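Local coordinates for aminopeptidase N (Francisella tularensis subsp. tularensis, PDB 5DLL), which probably cleaves single amino acids from the N-termini of peptides as a zinc-dependent aminopeptidase of the M1 family, at residues V155-D160 against P165-N170; K247-E250 against G254-Y257. All coordinates share one frame; numbering follows the deposited sequence.

Contact 1 of 2, residues V155-D160 against P165-N170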
loop_
_atom_site.group_PDB
_atom_site.type_symbol
_atom_site.label_atom_id
_atom_site.label_comp_id
_atom_site.label_asym_id
_atom_site.label_seq_id
_atom_site.Cartn_x
_atom_site.Cartn_y
_atom_site.Cartn_z
ATOM N N VAL A 155 15.808 -22.856 16.765
ATOM C CA VAL A 155 14.640 -22.677 17.627
ATOM C C VAL A 155 13.936 -24.009 17.883
ATOM O O VAL A 155 13.399 -24.601 16.955
ATOM C CB VAL A 155 13.626 -21.695 16.976
ATOM C CG1 VAL A 155 12.358 -21.566 17.817
ATOM C CG2 VAL A 155 14.262 -20.327 16.737
ATOM N N LYS A 156 13.934 -24.474 19.133
ATOM C CA LYS A 156 13.122 -25.635 19.524
ATOM C C LYS A 156 11.789 -25.166 20.105
ATOM O O LYS A 156 11.734 -24.129 20.760
ATOM C CB LYS A 156 13.857 -26.518 20.542
ATOM C CG LYS A 156 13.157 -27.850 20.811
ATOM C CD LYS A 156 13.784 -28.627 21.958
ATOM C CE LYS A 156 15.212 -29.064 21.662
ATOM N NZ LYS A 156 15.674 -30.104 22.623
ATOM N N ILE A 157 10.724 -25.931 19.864
ATOM C CA ILE A 157 9.398 -25.632 20.415
ATOM C C ILE A 157 8.806 -26.884 21.058
ATOM O O ILE A 157 8.644 -27.899 20.387
ATOM C CB ILE A 157 8.415 -25.136 19.326
ATOM C CG1 ILE A 157 8.988 -23.924 18.583
ATOM C CG2 ILE A 157 7.063 -24.783 19.938
ATOM C CD1 ILE A 157 8.130 -23.456 17.426
ATOM N N ILE A 158 8.468 -26.800 22.345
ATOM C CA ILE A 158 7.827 -27.905 23.070
ATOM C C ILE A 158 6.395 -27.515 23.426
ATOM O O ILE A 158 6.161 -26.407 23.892
ATOM C CB ILE A 158 8.612 -28.258 24.350
ATOM C CG1 ILE A 158 10.067 -28.597 24.002
ATOM C CG2 ILE A 158 7.958 -29.429 25.071
ATOM C CD1 ILE A 158 10.985 -28.737 25.197
ATOM N N ALA A 159 5.441 -28.417 23.203
ATOM C CA ALA A 159 4.026 -28.123 23.471
ATOM C C ALA A 159 3.143 -29.376 23.512
ATOM O O ALA A 159 3.597 -30.481 23.222
ATOM C CB ALA A 159 3.491 -27.150 22.428
ATOM N N ASP A 160 1.877 -29.178 23.873
ATOM C CA ASP A 160 0.885 -30.251 23.902
ATOM C C ASP A 160 0.510 -30.677 22.479
ATOM O O ASP A 160 0.303 -29.830 21.611
ATOM C CB ASP A 160 -0.363 -29.775 24.660
ATOM C CG ASP A 160 -1.368 -30.889 24.911
ATOM O OD1 ASP A 160 -0.968 -31.958 25.421
ATOM O OD2 ASP A 160 -2.563 -30.690 24.610
ATOM N N PRO A 165 -0.795 -29.270 17.563
ATOM C CA PRO A 165 -0.105 -30.213 16.672
ATOM C C PRO A 165 0.781 -29.512 15.635
ATOM O O PRO A 165 1.736 -30.111 15.126
ATOM C CB PRO A 165 -1.257 -30.975 15.998
ATOM C CG PRO A 165 -2.442 -30.072 16.104
ATOM C CD PRO A 165 -2.257 -29.273 17.361
ATOM N N ILE A 166 0.459 -28.260 15.324
ATOM C CA ILE A 166 1.245 -27.469 14.390
ATOM C C ILE A 166 2.119 -26.527 15.198
ATOM O O ILE A 166 1.606 -25.655 15.896
ATOM C CB ILE A 166 0.335 -26.669 13.430
ATOM C CG1 ILE A 166 -0.532 -27.623 12.590
ATOM C CG2 ILE A 166 1.151 -25.737 12.540
ATOM C CD1 ILE A 166 0.239 -28.650 11.784
ATOM N N ILE A 167 3.435 -26.717 15.112
ATOM C CA ILE A 167 4.398 -25.887 15.843
ATOM C C ILE A 167 5.486 -25.386 14.891
ATOM O O ILE A 167 6.380 -26.136 14.499
ATOM C CB ILE A 167 5.006 -26.628 17.063
ATOM C CG1 ILE A 167 5.393 -28.073 16.722
ATOM C CG2 ILE A 167 4.011 -26.643 18.221
ATOM C CD1 ILE A 167 6.146 -28.775 17.832
ATOM N N LEU A 168 5.393 -24.108 14.521
ATOM C CA LEU A 168 6.190 -23.549 13.436
ATOM C C LEU A 168 7.104 -22.422 13.895
ATOM O O LEU A 168 6.831 -21.747 14.885
ATOM C CB LEU A 168 5.273 -23.008 12.339
ATOM C CG LEU A 168 4.092 -23.881 11.912
ATOM C CD1 LEU A 168 3.322 -23.178 10.806
ATOM C CD2 LEU A 168 4.551 -25.262 11.466
ATOM N N SER A 169 8.192 -22.235 13.151
ATOM C CA SER A 169 9.079 -21.088 13.304
ATOM C C SER A 169 9.886 -20.929 12.019
ATOM O O SER A 169 9.592 -21.587 11.025
ATOM C CB SER A 169 10.000 -21.251 14.517
ATOM O OG SER A 169 10.711 -20.047 14.768
ATOM N N ASN A 170 10.907 -20.075 12.039
ATOM C CA ASN A 170 11.641 -19.725 10.815
ATOM C C ASN A 170 12.591 -20.825 10.332
ATOM O O ASN A 170 13.294 -21.448 11.134
ATOM C CB ASN A 170 12.445 -18.432 11.001
ATOM C CG ASN A 170 11.678 -17.370 11.744
ATOM O OD1 ASN A 170 11.700 -17.329 12.970
ATOM N ND2 ASN A 170 11.002 -16.505 11.011
#

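Contact 2 of 2, residues K247-E250 against G254-Y257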
loop_
_atom_site.group_PDB
_atom_site.type_symbol
_atom_site.label_atom_id
_atom_site.label_comp_id
_atom_site.label_asym_id
_atom_site.label_seq_id
_atom_site.Cartn_x
_atom_site.Cartn_y
_atom_site.Cartn_z
ATOM N N LYS A 247 8.329 -17.319 -9.124
ATOM C CA LYS A 247 8.753 -17.381 -10.525
ATOM C C LYS A 247 9.153 -16.015 -11.074
ATOM O O LYS A 247 10.132 -15.903 -11.809
ATOM C CB LYS A 247 7.630 -17.969 -11.380
ATOM C CG LYS A 247 7.926 -18.052 -12.871
ATOM C CD LYS A 247 6.780 -18.727 -13.610
ATOM C CE LYS A 247 6.822 -18.436 -15.104
ATOM N NZ LYS A 247 8.081 -18.914 -15.739
ATOM N N TRP A 248 8.391 -14.983 -10.721
ATOM C CA TRP A 248 8.643 -13.636 -11.222
ATOM C C TRP A 248 9.951 -13.082 -10.682
ATOM O O TRP A 248 10.651 -12.332 -11.364
ATOM C CB TRP A 248 7.499 -12.702 -10.844
ATOM C CG TRP A 248 7.729 -11.291 -11.269
ATOM C CD1 TRP A 248 7.477 -10.752 -12.493
ATOM C CD2 TRP A 248 8.262 -10.233 -10.467
ATOM N NE1 TRP A 248 7.816 -9.421 -12.506
ATOM C CE2 TRP A 248 8.300 -9.076 -11.270
ATOM C CE3 TRP A 248 8.704 -10.147 -9.141
ATOM C CZ2 TRP A 248 8.762 -7.845 -10.793
ATOM C CZ3 TRP A 248 9.169 -8.922 -8.671
ATOM C CH2 TRP A 248 9.192 -7.791 -9.496
ATOM N N ASP A 249 10.269 -13.454 -9.450
ATOM C CA ASP A 249 11.485 -12.998 -8.806
ATOM C C ASP A 249 12.678 -13.661 -9.480
ATOM O O ASP A 249 13.687 -12.994 -9.747
ATOM C CB ASP A 249 11.456 -13.324 -7.308
ATOM C CG ASP A 249 12.002 -12.195 -6.443
ATOM O OD1 ASP A 249 12.581 -11.227 -6.983
ATOM O OD2 ASP A 249 11.845 -12.272 -5.203
ATOM N N GLU A 250 12.553 -14.961 -9.764
ATOM C CA GLU A 250 13.574 -15.687 -10.531
ATOM C C GLU A 250 13.744 -15.092 -11.925
ATOM O O GLU A 250 14.852 -14.726 -12.321
ATOM C CB GLU A 250 13.224 -17.172 -10.658
ATOM C CG GLU A 250 13.425 -17.972 -9.384
ATOM C CD GLU A 250 13.060 -19.438 -9.535
ATOM O OE1 GLU A 250 12.274 -19.780 -10.438
ATOM O OE2 GLU A 250 13.558 -20.260 -8.744
ATOM N N GLY A 254 16.402 -12.499 -10.817
ATOM C CA GLY A 254 17.439 -13.501 -10.604
ATOM C C GLY A 254 17.546 -13.901 -9.142
ATOM O O GLY A 254 18.627 -14.255 -8.665
ATOM N N LEU A 255 16.418 -13.848 -8.433
ATOM C CA LEU A 255 16.376 -14.141 -7.003
ATOM C C LEU A 255 15.628 -15.439 -6.732
ATOM O O LEU A 255 14.406 -15.529 -6.913
ATOM C CB LEU A 255 15.731 -12.985 -6.235
ATOM C CG LEU A 255 16.511 -11.669 -6.331
ATOM C CD1 LEU A 255 15.723 -10.519 -5.720
ATOM C CD2 LEU A 255 17.887 -11.796 -5.688
ATOM N N GLU A 256 16.391 -16.435 -6.294
ATOM C CA GLU A 256 15.878 -17.746 -5.936
ATOM C C GLU A 256 15.624 -17.823 -4.420
ATOM O O GLU A 256 16.401 -17.289 -3.617
ATOM C CB GLU A 256 16.903 -18.801 -6.360
ATOM C CG GLU A 256 16.364 -20.216 -6.474
ATOM C CD GLU A 256 17.437 -21.218 -6.862
ATOM O OE1 GLU A 256 18.395 -20.834 -7.570
ATOM O OE2 GLU A 256 17.317 -22.395 -6.460
ATOM N N TYR A 257 14.542 -18.496 -4.034
ATOM C CA TYR A 257 14.257 -18.741 -2.620
ATOM C C TYR A 257 15.422 -19.499 -1.987
ATOM O O TYR A 257 16.090 -20.287 -2.652
ATOM C CB TYR A 257 12.951 -19.524 -2.457
ATOM C CG TYR A 257 12.466 -19.647 -1.019
ATOM C CD1 TYR A 257 12.176 -18.516 -0.255
ATOM C CD2 TYR A 257 12.277 -20.896 -0.432
ATOM C CE1 TYR A 257 11.730 -18.626 1.055
ATOM C CE2 TYR A 257 11.827 -21.018 0.877
ATOM C CZ TYR A 257 11.556 -19.881 1.614
ATOM O OH TYR A 257 11.106 -20.002 2.903
#

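Contact 1 of 2, residues V155-D160 against P165-N170
Ile-157 lies over Ile-167 where strand 155-160 passes strand 166-169 nearly antiparallel, at 160°, with 7.9 Å between the two axes and no backbone hydrogen bond joining them. This is the layout of a beta-arch: consecutive strands, linked by a short loop, face each other through their side chains and belong to different sheets. The two isoleucines supply about half of the contact and slide past one another in opposite senses. CG2 of Ile-157, set anti to its own backbone N, meets CG2 of Ile-167 at 4.0 Å. The other branch of Ile-157 runs on along the second strand, so that CD1 sits 3.3 Å from the carbonyl oxygen of Leu-168 and 4.1 Å from CB of Ser-169. Ile-167 replies with its own long branch: CG1 stands between backbone N and carbonyl carbon (chi1 44°), which carries CD1 up to 3.7 Å from O of Ile-157. Towards the loop, CB of Ala-159 adds a light touch on CG2 of Ile-167 at 4.3 Å. At the far end CG1 of Val-155 rests 3.8 Å from OG of Ser-169, a hydroxyl whose hydrogen bond is made with the carbonyl of Ala-200. In the connecting loop, OD2 of Asp-160 accepts a hydrogen bond from Lys-163 N. Strand 150-160 pairs with strands 26-36 and 183-191 in the large mixed sheet, whereas 166-169 is an outer strand of the four-stranded sheet beside 201-204; Trp-188, on strand 183-191, also bonds through NE1 to O of Ile-167, tying the layers together.

Contact 2 of 2, residues K247-E250 against G254-Y257
Asp-249 and Leu-255 lie across each other at a slant where helix 236-253 ends and the chain doubles back. The carboxylate of Asp-249 reaches over the leucine side chain: OD1 is 3.5 Å from CD1 and 3.7 Å from CB of Leu-255. OD1 is also in a salt bridge with Arg-338, whose side chain touches Leu-255 as well, so charge and hydrocarbon share one buried patch. The second pair, Glu-250 and Glu-256, meets with carboxylate planes 82° apart. Here OE2 of Glu-250 approaches an aliphatic carbon, CG of Glu-256, at 3.6 Å, while the two acids' OE2 atoms stay 4.9 Å from each other. Separate donors probably ease their like charges: Tyr-213 and the amide of Lys-216 serve Glu-250, and the hydroxyls of Ser-217 and Thr-215 serve Glu-256. The backbone shows the familiar way a helix stops at a glycine: Gly-254, the first residue to leave helical angles, takes a positive phi of 71° and turns the chain; Leu-255 N then bonds to O of Asp-249 at 3.1 Å, almost straight at N-H but from above the carbonyl plane. A weak, bent hydrogen bond runs from Gly-254 N to O of Glu-250 at 3.1 Å. Around this turn the helix end packs against helices 297-312 and 328-346, Leu-255 meets Trp-315 of helix 314-319, and the glutamates face the turn between strands 207-214 and 220-227.

In the fold
The two contacts show one principle, that neighbouring parts of a chain fold back, solved with different chemistry. Both are mostly buried, although contact 2 has an exposed glycine at its turn. Contact 1, whose segments lie in the N-terminal domain, joins two sheets by apolar side chains, with no hydrogen bond between its segments, away from the annotated sites. Contact 2 closes a helix end in the peptidase domain with two backbone hydrogen bonds, one weak, and acids of which Asp-249 and Glu-250 are buried; Asp-249 lies about 9 Å, side chain to side chain, from the zinc ligand His-313. Contacts 1 and 2 share no strand or helix; their centres are 29 Å and nearest atoms about 8 Å apart.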